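Side-chain contacts in endoglucanase (Clostridium thermocellum, PDB 2C4X), which probably cleaves cellulose as a cellulosomal enzyme, this chain being its C-terminal PKD domain and CBM44 carbohydrate-binding module, a module class that binds beta-glucan chains and xyloglucan: residues 16-19 with 24-27; 138-143 with 233-238; 151-156 with 182-187. The protein carries 1 engineered substitution. One frame throughout, in Å; residues are numbered along the deposited sequence.

How the interactions relate
Interaction 1 is a surface contact of the PKD domain, whereas interactions 2 and 3 lie in the CBM44 module, with about 24 Å or more between nearest atoms. Interactions 2 and 3 share a sheet: strand 229-238, one partner of interaction 2, runs between the two strands that interaction 3 joins, and backbone hydrogen bonds link them (Leu152 to Ile233, Gln182 to Gln234). Interaction 2 is core, an indole pressed on aliphatic side chains between sheets. Interaction 3 is partly buried on the opposite face of that sheet, where a phenol oxygen lies against the aliphatic roots of two charged side chains and bonds elsewhere. Interaction 1 combines a small apolar contact with proline packing at a hairpin's end.

Interaction 1: 16-19 with 24-27; sequences FSPE and DENV
Pro18 and Glu25 face each other from opposite directions across the mouth of a loop, the proline ring edge against the end of the acid. CG of Pro18 lies 3.8 Å from OE2 of Glu25 and almost as near to CD and OE1, so it sits over the carboxylate as a whole rather than beside one oxygen. Glu25 reaches this place by a straight chain, with CG opposite the backbone N (chi1 175°) and the next bond extended as well. Its polar end is held from within the same loop, since OE1 accepts a hydrogen bond from the backbone N of Val22. The other corner of the proline ring, CD, packs on the backbone, 3.5 Å from O of Asn26. The peptide bond before Pro18 is cis, and strand 15-17 ends at Ser17. The carbonyl of Ser17 points across to the partner segment, and CA of Val27 makes a CA-H...O contact with Ser17 O at 3.4 Å, with an angle of 136° at the hydrogen.

On the inner side of this backbone contact, CG1 of Val27 meets CB of Phe16 at 3.8 Å. The touching is done at the root of Phe16, while the ring swings away from Val27, its chi1 of 56° setting CG between N and the carbonyl carbon. The carbonyl oxygens of Pro18 and Glu19 lie at the ring's edge, in its plane. Asn26 OD1 bonds to Thr62 OG1 on strand 60-63, which flanks 27-30 on the side away from 15-17. Phe16 and Val27 both press on Ile91 of strand 84-93, joining the antiparallel hairpin of strands 15-17 and 27-30 to the other sheet, as in the Ig-like beta-sandwich of PKD domains.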
ATOM      1  N   PHE A  16      -7.891   6.621  18.323  1.00 34.98           N
ATOM      2  CA  PHE A  16      -6.770   7.520  18.058  1.00 35.02           C
ATOM      3  C   PHE A  16      -7.020   8.352  16.809  1.00 35.39           C
ATOM      4  O   PHE A  16      -7.833   7.991  15.961  1.00 35.25           O
ATOM      5  CB  PHE A  16      -5.420   6.773  17.977  1.00 35.00           C
ATOM      6  CG  PHE A  16      -5.390   5.670  16.952  1.00 35.57           C
ATOM      7  CD1 PHE A  16      -5.186   5.955  15.596  1.00 34.13           C
ATOM      8  CD2 PHE A  16      -5.563   4.348  17.341  1.00 36.49           C
ATOM      9  CE1 PHE A  16      -5.165   4.940  14.648  1.00 34.40           C
ATOM     10  CE2 PHE A  16      -5.555   3.315  16.392  1.00 37.85           C
ATOM     11  CZ  PHE A  16      -5.350   3.618  15.041  1.00 35.52           C
ATOM     12  N   SER A  17      -6.311   9.473  16.727  1.00 35.64           N
ATOM     13  CA  SER A  17      -6.402  10.402  15.613  1.00 36.44           C
ATOM     14  C   SER A  17      -5.015  11.024  15.391  1.00 36.10           C
ATOM     15  O   SER A  17      -4.350  11.375  16.370  1.00 36.14           O
ATOM     16  CB  SER A  17      -7.417  11.492  15.955  1.00 36.14           C
ATOM     17  OG  SER A  17      -7.746  12.220  14.792  1.00 40.48           O
ATOM     18  N   PRO A  18      -4.555  11.133  14.120  1.00 36.24           N
ATOM     19  CA  PRO A  18      -5.247  10.690  12.901  1.00 36.65           C
ATOM     20  C   PRO A  18      -5.223   9.168  12.741  1.00 36.97           C
ATOM     21  O   PRO A  18      -4.400   8.488  13.362  1.00 36.57           O
ATOM     22  CB  PRO A  18      -4.444  11.362  11.778  1.00 36.48           C
ATOM     23  CG  PRO A  18      -3.066  11.439  12.324  1.00 36.41           C
ATOM     24  CD  PRO A  18      -3.247  11.738  13.804  1.00 36.08           C
ATOM     25  N   GLU A  19      -6.131   8.648  11.921  1.00 37.56           N
ATOM     26  CA  GLU A  19      -6.204   7.209  11.636  1.00 38.15           C
ATOM     27  C   GLU A  19      -4.968   6.684  10.907  1.00 38.03           C
ATOM     28  O   GLU A  19      -4.552   5.538  11.117  1.00 38.02           O
ATOM     29  CB  GLU A  19      -7.449   6.909  10.802  1.00 38.40           C
ATOM     30  CG  GLU A  19      -8.704   6.801  11.634  0.50 39.13           C
ATOM     31  CD  GLU A  19      -8.673   5.629  12.588  0.50 40.21           C
ATOM     32  OE1 GLU A  19      -8.230   4.534  12.176  0.50 40.85           O
ATOM     33  OE2 GLU A  19      -9.097   5.803  13.751  0.50 40.51           O
ATOM     34  N   ASP A  24       6.776  10.843  12.880  1.00 36.32           N
ATOM     35  CA  ASP A  24       7.000  12.076  13.625  1.00 37.59           C
ATOM     36  C   ASP A  24       5.790  13.025  13.665  1.00 37.12           C
ATOM     37  O   ASP A  24       5.916  14.189  14.037  1.00 36.87           O
ATOM     38  CB  ASP A  24       8.283  12.768  13.145  1.00 38.89           C
ATOM     39  CG  ASP A  24       9.552  12.015  13.587  1.00 44.48           C
ATOM     40  OD1 ASP A  24       9.729  11.754  14.820  1.00 48.75           O
ATOM     41  OD2 ASP A  24      10.372  11.679  12.696  1.00 49.66           O
ATOM     42  N   GLU A  25       4.620  12.512  13.295  1.00 36.00           N
ATOM     43  CA  GLU A  25       3.372  13.250  13.430  1.00 35.79           C
ATOM     44  C   GLU A  25       2.728  12.853  14.757  1.00 35.29           C
ATOM     45  O   GLU A  25       2.726  11.672  15.122  1.00 35.13           O
ATOM     46  CB  GLU A  25       2.432  12.905  12.274  1.00 35.84           C
ATOM     47  CG  GLU A  25       1.049  13.522  12.388  1.00 36.69           C
ATOM     48  CD  GLU A  25       0.173  13.259  11.185  1.00 36.25           C
ATOM     49  OE1 GLU A  25       0.385  12.249  10.481  1.00 36.06           O
ATOM     50  OE2 GLU A  25      -0.741  14.076  10.947  1.00 38.17           O
ATOM     51  N   ASN A  26       2.194  13.833  15.484  1.00 34.37           N
ATOM     52  CA  ASN A  26       1.479  13.532  16.718  1.00 34.16           C
ATOM     53  C   ASN A  26       0.195  12.754  16.484  1.00 33.94           C
ATOM     54  O   ASN A  26      -0.620  13.117  15.623  1.00 32.46           O
ATOM     55  CB  ASN A  26       1.159  14.797  17.500  1.00 34.74           C
ATOM     56  CG  ASN A  26       2.329  15.279  18.304  1.00 35.27           C
ATOM     57  OD1 ASN A  26       2.448  14.981  19.494  1.00 39.58           O
ATOM     58  ND2 ASN A  26       3.212  15.991  17.663  1.00 34.42           N
ATOM     59  N   VAL A  27       0.062  11.670  17.250  1.00 33.57           N
ATOM     60  CA  VAL A  27      -1.142  10.859  17.330  1.00 33.65           C
ATOM     61  C   VAL A  27      -1.737  11.110  18.714  1.00 34.13           C
ATOM     62  O   VAL A  27      -1.039  11.023  19.721  1.00 34.37           O
ATOM     63  CB  VAL A  27      -0.825   9.347  17.190  1.00 33.48           C
ATOM     64  CG1 VAL A  27      -2.108   8.507  17.278  1.00 33.33           C
ATOM     65  CG2 VAL A  27      -0.112   9.063  15.871  1.00 33.95           C
TER

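Interaction 2: 138-143 with 233-238. With EDO (1,2-ethanediol), chain F.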
ATOM      1  N   LEU A 138       6.995   6.852 -12.332  1.00 39.79           N
ATOM      2  CA  LEU A 138       7.053   6.710 -13.789  1.00 39.73           C
ATOM      3  C   LEU A 138       5.920   7.470 -14.456  1.00 39.80           C
ATOM      4  O   LEU A 138       4.817   7.589 -13.902  1.00 40.21           O
ATOM      5  CB  LEU A 138       7.019   5.236 -14.217  1.00 39.57           C
ATOM      6  CG  LEU A 138       8.211   4.353 -13.836  1.00 39.96           C
ATOM      7  CD1 LEU A 138       8.073   2.949 -14.432  1.00 39.12           C
ATOM      8  CD2 LEU A 138       9.543   4.997 -14.248  1.00 39.06           C
ATOM      9  N   LYS A 139       6.212   7.995 -15.642  1.00 39.62           N
ATOM     10  CA  LYS A 139       5.228   8.658 -16.472  1.00 39.34           C
ATOM     11  C   LYS A 139       5.194   7.902 -17.790  1.00 39.48           C
ATOM     12  O   LYS A 139       6.183   7.871 -18.526  1.00 39.65           O
ATOM     13  CB  LYS A 139       5.610  10.125 -16.680  1.00 39.34           C
ATOM     14  CG  LYS A 139       4.678  10.915 -17.576  1.00 39.21           C
ATOM     15  CD  LYS A 139       5.221  12.323 -17.788  1.00 38.18           C
ATOM     16  CE  LYS A 139       4.453  13.050 -18.869  1.00 37.94           C
ATOM     17  NZ  LYS A 139       4.875  14.478 -19.002  1.00 36.50           N
ATOM     18  N   TRP A 140       4.054   7.285 -18.067  1.00 39.00           N
ATOM     19  CA  TRP A 140       3.910   6.367 -19.190  1.00 39.35           C
ATOM     20  C   TRP A 140       2.910   6.945 -20.177  1.00 39.24           C
ATOM     21  O   TRP A 140       1.714   7.015 -19.894  1.00 39.48           O
ATOM     22  CB  TRP A 140       3.469   4.994 -18.664  1.00 38.77           C
ATOM     23  CG  TRP A 140       3.178   3.904 -19.690  1.00 38.61           C
ATOM     24  CD1 TRP A 140       3.765   3.726 -20.918  1.00 38.24           C
ATOM     25  CD2 TRP A 140       2.252   2.816 -19.527  1.00 38.24           C
ATOM     26  NE1 TRP A 140       3.239   2.603 -21.535  1.00 38.44           N
ATOM     27  CE2 TRP A 140       2.311   2.029 -20.703  1.00 38.74           C
ATOM     28  CE3 TRP A 140       1.374   2.434 -18.498  1.00 39.71           C
ATOM     29  CZ2 TRP A 140       1.515   0.878 -20.881  1.00 38.85           C
ATOM     30  CZ3 TRP A 140       0.583   1.286 -18.673  1.00 38.90           C
ATOM     31  CH2 TRP A 140       0.663   0.522 -19.856  1.00 38.39           C
ATOM     32  N   THR A 141       3.412   7.379 -21.327  1.00 39.50           N
ATOM     33  CA  THR A 141       2.567   8.007 -22.343  1.00 39.64           C
ATOM     34  C   THR A 141       2.336   7.054 -23.507  1.00 39.32           C
ATOM     35  O   THR A 141       3.283   6.597 -24.144  1.00 38.67           O
ATOM     36  CB  THR A 141       3.164   9.351 -22.843  1.00 39.58           C
ATOM     37  OG1 THR A 141       3.455  10.196 -21.719  1.00 40.67           O
ATOM     38  CG2 THR A 141       2.191  10.074 -23.777  1.00 40.16           C
ATOM     39  N   VAL A 142       1.063   6.762 -23.765  1.00 39.64           N
ATOM     40  CA  VAL A 142       0.661   5.822 -24.809  1.00 39.75           C
ATOM     41  C   VAL A 142      -0.074   6.541 -25.936  1.00 40.30           C
ATOM     42  O   VAL A 142      -1.009   7.313 -25.694  1.00 40.12           O
ATOM     43  CB  VAL A 142      -0.245   4.695 -24.244  1.00 39.82           C
ATOM     44  CG1 VAL A 142      -0.668   3.714 -25.356  1.00 39.57           C
ATOM     45  CG2 VAL A 142       0.448   3.961 -23.101  1.00 39.57           C
ATOM     46  N   THR A 143       0.367   6.280 -27.163  1.00 41.04           N
ATOM     47  CA  THR A 143      -0.315   6.745 -28.362  1.00 41.87           C
ATOM     48  C   THR A 143      -0.897   5.521 -29.065  1.00 42.57           C
ATOM     49  O   THR A 143      -0.158   4.707 -29.636  1.00 42.35           O
ATOM     50  CB  THR A 143       0.650   7.506 -29.294  1.00 41.92           C
ATOM     51  OG1 THR A 143       1.371   8.479 -28.530  1.00 41.82           O
ATOM     52  CG2 THR A 143      -0.109   8.208 -30.426  1.00 41.89           C
ATOM     53  N   ILE A 233       2.247  -3.664 -16.345  1.00 39.91           N
ATOM     54  CA  ILE A 233       0.887  -3.199 -16.474  1.00 39.60           C
ATOM     55  C   ILE A 233       0.532  -3.211 -17.954  1.00 40.10           C
ATOM     56  O   ILE A 233       1.305  -2.732 -18.795  1.00 39.70           O
ATOM     57  CB  ILE A 233       0.697  -1.791 -15.855  1.00 39.92           C
ATOM     58  CG1 ILE A 233       1.076  -1.813 -14.372  1.00 38.95           C
ATOM     59  CG2 ILE A 233      -0.751  -1.311 -16.037  1.00 39.25           C
ATOM     60  CD1 ILE A 233       1.469  -0.472 -13.840  1.00 40.62           C
ATOM     61  N   GLN A 234      -0.625  -3.789 -18.255  1.00 40.06           N
ATOM     62  CA  GLN A 234      -1.145  -3.829 -19.612  1.00 40.95           C
ATOM     63  C   GLN A 234      -2.392  -2.949 -19.717  1.00 40.96           C
ATOM     64  O   GLN A 234      -3.255  -2.965 -18.832  1.00 40.51           O
ATOM     65  CB  GLN A 234      -1.484  -5.262 -20.019  1.00 40.31           C
ATOM     66  CG  GLN A 234      -1.824  -5.419 -21.489  1.00 41.71           C
ATOM     67  CD  GLN A 234      -2.185  -6.840 -21.870  1.00 43.33           C
ATOM     68  OE1 GLN A 234      -3.270  -7.320 -21.561  1.00 47.22           O
ATOM     69  NE2 GLN A 234      -1.278  -7.510 -22.576  1.00 47.90           N
ATOM     70  N   VAL A 235      -2.472  -2.190 -20.808  1.00 41.19           N
ATOM     71  CA  VAL A 235      -3.665  -1.413 -21.141  1.00 41.85           C
ATOM     72  C   VAL A 235      -4.254  -1.903 -22.466  1.00 41.73           C
ATOM     73  O   VAL A 235      -3.520  -2.125 -23.425  1.00 41.06           O
ATOM     74  CB  VAL A 235      -3.351   0.103 -21.222  1.00 41.83           C
ATOM     75  CG1 VAL A 235      -4.551   0.872 -21.686  1.00 42.65           C
ATOM     76  CG2 VAL A 235      -2.955   0.616 -19.874  1.00 43.22           C
ATOM     77  N   GLN A 236      -5.573  -2.090 -22.501  1.00 42.25           N
ATOM     78  CA  GLN A 236      -6.273  -2.386 -23.746  1.00 42.59           C
ATOM     79  C   GLN A 236      -6.846  -1.089 -24.304  1.00 43.23           C
ATOM     80  O   GLN A 236      -7.613  -0.397 -23.631  1.00 43.20           O
ATOM     81  CB  GLN A 236      -7.384  -3.429 -23.535  1.00 42.91           C
ATOM     82  CG  GLN A 236      -8.065  -3.898 -24.827  0.50 42.26           C
ATOM     83  CD  GLN A 236      -9.455  -4.489 -24.604  0.50 42.46           C
ATOM     84  OE1 GLN A 236      -9.750  -5.048 -23.546  0.50 42.55           O
ATOM     85  NE2 GLN A 236     -10.313  -4.369 -25.610  0.50 40.77           N
ATOM     86  N   THR A 237      -6.465  -0.759 -25.533  1.00 43.78           N
ATOM     87  CA  THR A 237      -6.937   0.456 -26.182  1.00 44.62           C
ATOM     88  C   THR A 237      -8.054   0.128 -27.175  1.00 44.94           C
ATOM     89  O   THR A 237      -8.054  -0.946 -27.788  1.00 44.77           O
ATOM     90  CB  THR A 237      -5.792   1.217 -26.880  1.00 44.75           C
ATOM     91  OG1 THR A 237      -5.231   0.404 -27.919  1.00 45.70           O
ATOM     92  CG2 THR A 237      -4.692   1.588 -25.862  1.00 45.03           C
ATOM     93  N   ILE A 238      -9.007   1.046 -27.310  1.00 45.45           N
ATOM     94  CA  ILE A 238     -10.191   0.808 -28.138  1.00 46.35           C
ATOM     95  C   ILE A 238     -10.364   1.799 -29.284  1.00 46.58           C
ATOM     96  O   ILE A 238     -11.166   1.567 -30.192  1.00 46.62           O
ATOM     97  CB  ILE A 238     -11.488   0.733 -27.297  1.00 46.45           C
ATOM     98  CG1 ILE A 238     -11.537   1.868 -26.267  1.00 46.55           C
ATOM     99  CG2 ILE A 238     -11.590  -0.640 -26.632  1.00 47.15           C
ATOM    100  CD1 ILE A 238     -12.933   2.429 -26.030  1.00 48.12           C
TER
HETATM  101  C1  EDO F1256       2.195  -8.895 -23.327  1.00 79.43           C
HETATM  102  O1  EDO F1256       3.324  -8.551 -22.518  1.00 79.53           O
HETATM  103  C2  EDO F1256       1.462 -10.078 -22.712  1.00 79.83           C
HETATM  104  O2  EDO F1256       0.152 -10.173 -23.288  1.00 80.59           O
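The two sheets of the CBM44 beta-sandwich meet here through Trp140, an inward-facing residue of strand 137-145 whose indole spans the gap to strand 229-238 of the opposite sheet. The backbones stay well apart, with CA of Trp140 and CA of Ile233 separated by 10.4 Å, and the six-membered part of the indole makes the crossing. Its CG stands opposite the backbone N (chi1 176°), which sends the ring system straight out from its strand into the core. At the far end CH2 approaches the backbone carbonyl O of Ile233 at 3.5 Å and CG2 of Val235 at 3.6 Å, both from an oblique direction. The adjoining CZ3 lies 3.9 Å from CG2 of Ile233, the methyl branch of that side chain rather than its longer arm.

Val235 and the indole run by each other, pointing opposite ways, while Ile233 lies at a slant to it; the ring corner rests against two branched side chains spaced two residues apart along one strand. From its own strand, CG2 of Val142 covers one face of the indole, 3.4 Å above the plane and displaced to the rim. Leu152 of strand 148-155 touches the tryptophan too, and Ile181 of strand 178-187 packs on both Ile233 and Val235.

Between these aliphatic residues, Gln234 leaves the strand on the other face of the sheet. Its NE2 makes a weak hydrogen bond to O2 of a 1,2-ethanediol molecule, 3.1 Å long and bent to 126°, and its OE1 is bonded to Gln182 NE2. The contact across the sandwich is largely apolar, apart from the ring's approach to one backbone carbonyl: branched aliphatic groups pack against the rim of a large ring, and alternation along strand 229-238 separates this buried layer from the polar face behind it.

Interaction 3: 151-156 with 182-187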
ATOM      1  N   GLU A 151       2.057  -2.283 -23.111  1.00 38.09           N
ATOM      2  CA  GLU A 151       2.616  -2.784 -21.846  1.00 38.46           C
ATOM      3  C   GLU A 151       3.701  -1.873 -21.303  1.00 37.93           C
ATOM      4  O   GLU A 151       4.474  -1.300 -22.063  1.00 38.08           O
ATOM      5  CB  GLU A 151       3.219  -4.194 -21.997  1.00 38.26           C
ATOM      6  CG  GLU A 151       2.252  -5.269 -22.406  1.00 41.36           C
ATOM      7  CD  GLU A 151       2.028  -5.312 -23.918  1.00 43.96           C
ATOM      8  OE1 GLU A 151       2.975  -5.052 -24.690  1.00 45.51           O
ATOM      9  OE2 GLU A 151       0.898  -5.604 -24.332  1.00 46.69           O
ATOM     10  N   LEU A 152       3.742  -1.759 -19.978  1.00 38.04           N
ATOM     11  CA  LEU A 152       4.884  -1.224 -19.259  1.00 37.98           C
ATOM     12  C   LEU A 152       5.381  -2.397 -18.420  1.00 38.50           C
ATOM     13  O   LEU A 152       4.671  -2.855 -17.522  1.00 38.92           O
ATOM     14  CB  LEU A 152       4.460  -0.045 -18.367  1.00 37.81           C
ATOM     15  CG  LEU A 152       5.551   0.573 -17.489  1.00 38.21           C
ATOM     16  CD1 LEU A 152       6.708   1.079 -18.337  1.00 37.74           C
ATOM     17  CD2 LEU A 152       4.988   1.677 -16.595  1.00 37.78           C
ATOM     18  N   LYS A 153       6.592  -2.875 -18.697  1.00 38.07           N
ATOM     19  CA  LYS A 153       6.992  -4.206 -18.240  1.00 38.63           C
ATOM     20  C   LYS A 153       8.439  -4.300 -17.743  1.00 38.67           C
ATOM     21  O   LYS A 153       9.308  -3.523 -18.146  1.00 38.44           O
ATOM     22  CB  LYS A 153       6.746  -5.237 -19.357  1.00 38.31           C
ATOM     23  CG  LYS A 153       7.747  -5.142 -20.526  1.00 37.84           C
ATOM     24  CD  LYS A 153       7.376  -6.059 -21.659  1.00 39.91           C
ATOM     25  CE  LYS A 153       8.394  -5.966 -22.791  1.00 41.29           C
ATOM     26  NZ  LYS A 153       7.976  -6.856 -23.925  1.00 44.33           N
ATOM     27  N   LEU A 154       8.661  -5.262 -16.857  1.00 39.08           N
ATOM     28  CA  LEU A 154       9.973  -5.601 -16.359  1.00 39.91           C
ATOM     29  C   LEU A 154      10.219  -7.081 -16.667  1.00 40.68           C
ATOM     30  O   LEU A 154       9.487  -7.946 -16.172  1.00 39.98           O
ATOM     31  CB  LEU A 154      10.012  -5.397 -14.839  1.00 39.51           C
ATOM     32  CG  LEU A 154      11.265  -5.037 -14.025  1.00 41.33           C
ATOM     33  CD1 LEU A 154      11.270  -5.860 -12.742  1.00 41.19           C
ATOM     34  CD2 LEU A 154      12.616  -5.148 -14.742  1.00 40.42           C
ATOM     35  N   ASP A 155      11.219  -7.369 -17.498  1.00 41.63           N
ATOM     36  CA  ASP A 155      11.739  -8.728 -17.613  1.00 43.43           C
ATOM     37  C   ASP A 155      12.945  -8.772 -16.684  1.00 44.12           C
ATOM     38  O   ASP A 155      13.906  -8.051 -16.862  1.00 44.87           O
ATOM     39  CB  ASP A 155      12.151  -9.074 -19.048  1.00 42.89           C
ATOM     40  CG  ASP A 155      10.974  -9.173 -19.996  1.00 44.88           C
ATOM     41  OD1 ASP A 155      10.189 -10.160 -19.914  1.00 43.68           O
ATOM     42  OD2 ASP A 155      10.851  -8.262 -20.851  1.00 45.70           O
ATOM     43  N   GLY A 156      12.935  -9.671 -15.728  1.00 45.64           N
ATOM     44  CA  GLY A 156      12.161 -10.853 -15.843  1.00 46.38           C
ATOM     45  C   GLY A 156      13.184 -11.947 -15.711  1.00 46.53           C
ATOM     46  O   GLY A 156      13.464 -12.673 -16.678  1.00 46.48           O
ATOM     47  N   GLN A 182      -4.640  -3.598 -16.517  1.00 42.22           N
ATOM     48  CA  GLN A 182      -4.351  -4.723 -15.633  1.00 42.55           C
ATOM     49  C   GLN A 182      -2.880  -4.903 -15.276  1.00 41.79           C
ATOM     50  O   GLN A 182      -2.054  -5.159 -16.160  1.00 42.66           O
ATOM     51  CB  GLN A 182      -4.947  -6.037 -16.173  1.00 42.30           C
ATOM     52  CG  GLN A 182      -4.420  -6.527 -17.513  1.00 42.99           C
ATOM     53  CD  GLN A 182      -5.178  -7.743 -18.012  1.00 44.04           C
ATOM     54  OE1 GLN A 182      -5.761  -8.491 -17.221  1.00 47.05           O
ATOM     55  NE2 GLN A 182      -5.180  -7.950 -19.331  1.00 43.34           N
ATOM     56  N   PRO A 183      -2.559  -4.804 -13.969  1.00 41.00           N
ATOM     57  CA  PRO A 183      -1.252  -5.263 -13.512  1.00 40.04           C
ATOM     58  C   PRO A 183      -1.192  -6.766 -13.753  1.00 39.27           C
ATOM     59  O   PRO A 183      -2.218  -7.449 -13.623  1.00 38.03           O
ATOM     60  CB  PRO A 183      -1.280  -4.999 -12.006  1.00 39.99           C
ATOM     61  CG  PRO A 183      -2.413  -4.055 -11.791  1.00 41.09           C
ATOM     62  CD  PRO A 183      -3.400  -4.326 -12.855  1.00 40.98           C
ATOM     63  N   TYR A 184      -0.018  -7.266 -14.117  1.00 38.27           N
ATOM     64  CA  TYR A 184       0.144  -8.679 -14.360  1.00 38.15           C
ATOM     65  C   TYR A 184       1.505  -9.172 -13.935  1.00 37.91           C
ATOM     66  O   TYR A 184       2.466  -8.404 -13.812  1.00 36.87           O
ATOM     67  CB  TYR A 184      -0.090  -9.020 -15.840  1.00 38.42           C
ATOM     68  CG  TYR A 184       0.990  -8.509 -16.776  1.00 37.80           C
ATOM     69  CD1 TYR A 184       2.128  -9.282 -17.065  1.00 37.83           C
ATOM     70  CD2 TYR A 184       0.853  -7.271 -17.405  1.00 36.57           C
ATOM     71  CE1 TYR A 184       3.111  -8.821 -17.935  1.00 37.87           C
ATOM     72  CE2 TYR A 184       1.827  -6.798 -18.273  1.00 37.37           C
ATOM     73  CZ  TYR A 184       2.951  -7.569 -18.533  1.00 38.97           C
ATOM     74  OH  TYR A 184       3.894  -7.079 -19.411  1.00 38.14           O
ATOM     75  N   ILE A 185       1.562 -10.470 -13.691  1.00 38.21           N
ATOM     76  CA  ILE A 185       2.829 -11.174 -13.575  1.00 38.59           C
ATOM     77  C   ILE A 185       2.740 -12.451 -14.397  1.00 38.52           C
ATOM     78  O   ILE A 185       1.770 -13.224 -14.297  1.00 38.68           O
ATOM     79  CB  ILE A 185       3.260 -11.435 -12.113  1.00 38.56           C
ATOM     80  CG1 ILE A 185       4.712 -11.948 -12.090  1.00 39.52           C
ATOM     81  CG2 ILE A 185       2.294 -12.403 -11.409  1.00 38.51           C
ATOM     82  CD1 ILE A 185       5.438 -11.717 -10.818  1.00 40.08           C
HETATM   83  N   MSE A 186       3.746 -12.645 -15.239  1.00 38.64           N
HETATM   84  CA  MSE A 186       3.745 -13.700 -16.217  1.00 38.92           C
HETATM   85  C   MSE A 186       5.013 -14.551 -16.093  1.00 37.91           C
HETATM   86  O   MSE A 186       6.020 -14.258 -16.744  1.00 37.93           O
HETATM   87  CB  MSE A 186       3.613 -13.087 -17.620  1.00 39.01           C
HETATM   88  CG  MSE A 186       3.546 -14.097 -18.746  1.00 39.63           C
HETATM   89 SE   MSE A 186       3.081 -13.296 -20.482  0.90 42.87          SE
HETATM   90  CE  MSE A 186       4.395 -11.882 -20.489  1.00 39.50           C
ATOM     91  N   PRO A 187       4.984 -15.580 -15.219  1.00 37.34           N
ATOM     92  CA  PRO A 187       6.047 -16.589 -15.228  1.00 36.78           C
ATOM     93  C   PRO A 187       6.019 -17.399 -16.519  1.00 36.28           C
ATOM     94  O   PRO A 187       4.946 -17.637 -17.093  1.00 36.40           O
ATOM     95  CB  PRO A 187       5.707 -17.490 -14.035  1.00 36.52           C
ATOM     96  CG  PRO A 187       4.703 -16.735 -13.234  1.00 36.97           C
ATOM     97  CD  PRO A 187       3.980 -15.851 -14.174  1.00 36.99           C
TER
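Tyr184 stretches from strand 178-187 to Lys153 and Glu151 on strand 148-155, passing over strand 229-238, which runs between them. From CB on strand 178-187, a chi1 of 70° places CG between the backbone N and the carbonyl carbon, and the ring runs across the sheet toward strand 148-155. At the CD2 edge of the ring, O of Gln182 lies in the ring plane, 3.8 Å from CD2. The side chain also packs on Gln234 of the central strand, and the ring is stacked with Trp197.

The tip makes the crossing. OH comes to 3.4 Å from CB of Lys153, touching the root of that side chain. The same OH meets Glu151 alongside the aliphatic part, 3.9 Å from CG. Glu151 crosses the tyrosine at about a right angle, its carboxylate plane turned 72° from the ring, and a bend at chi2 (83°) takes the carboxylate past the phenol. The charged ends of both residues are carried off to the edge strand, where Lys153 NZ and Glu151 OE1 each hydrogen-bond Ser116 OG.

The hydroxyl is thus flanked by methylene groups of two residues, but its polarity is met elsewhere: Gln230 OE1 of the middle strand is its hydrogen-bond partner, a 1,2-ethanediol molecule makes a further weak bond to it, and NE2 of Gln230 bonds Asp155 OD1, so Gln230 joins Tyr184 to Asp155 at the end of strand 148-155. Polar and aromatic side chains therefore bridge three adjacent antiparallel strands on the face turned away from the sandwich core. Such an aromatic-lined sheet surface, bordered by amides and acids, is consistent with the sugar-binding faces of beta-sandwich carbohydrate-binding modules.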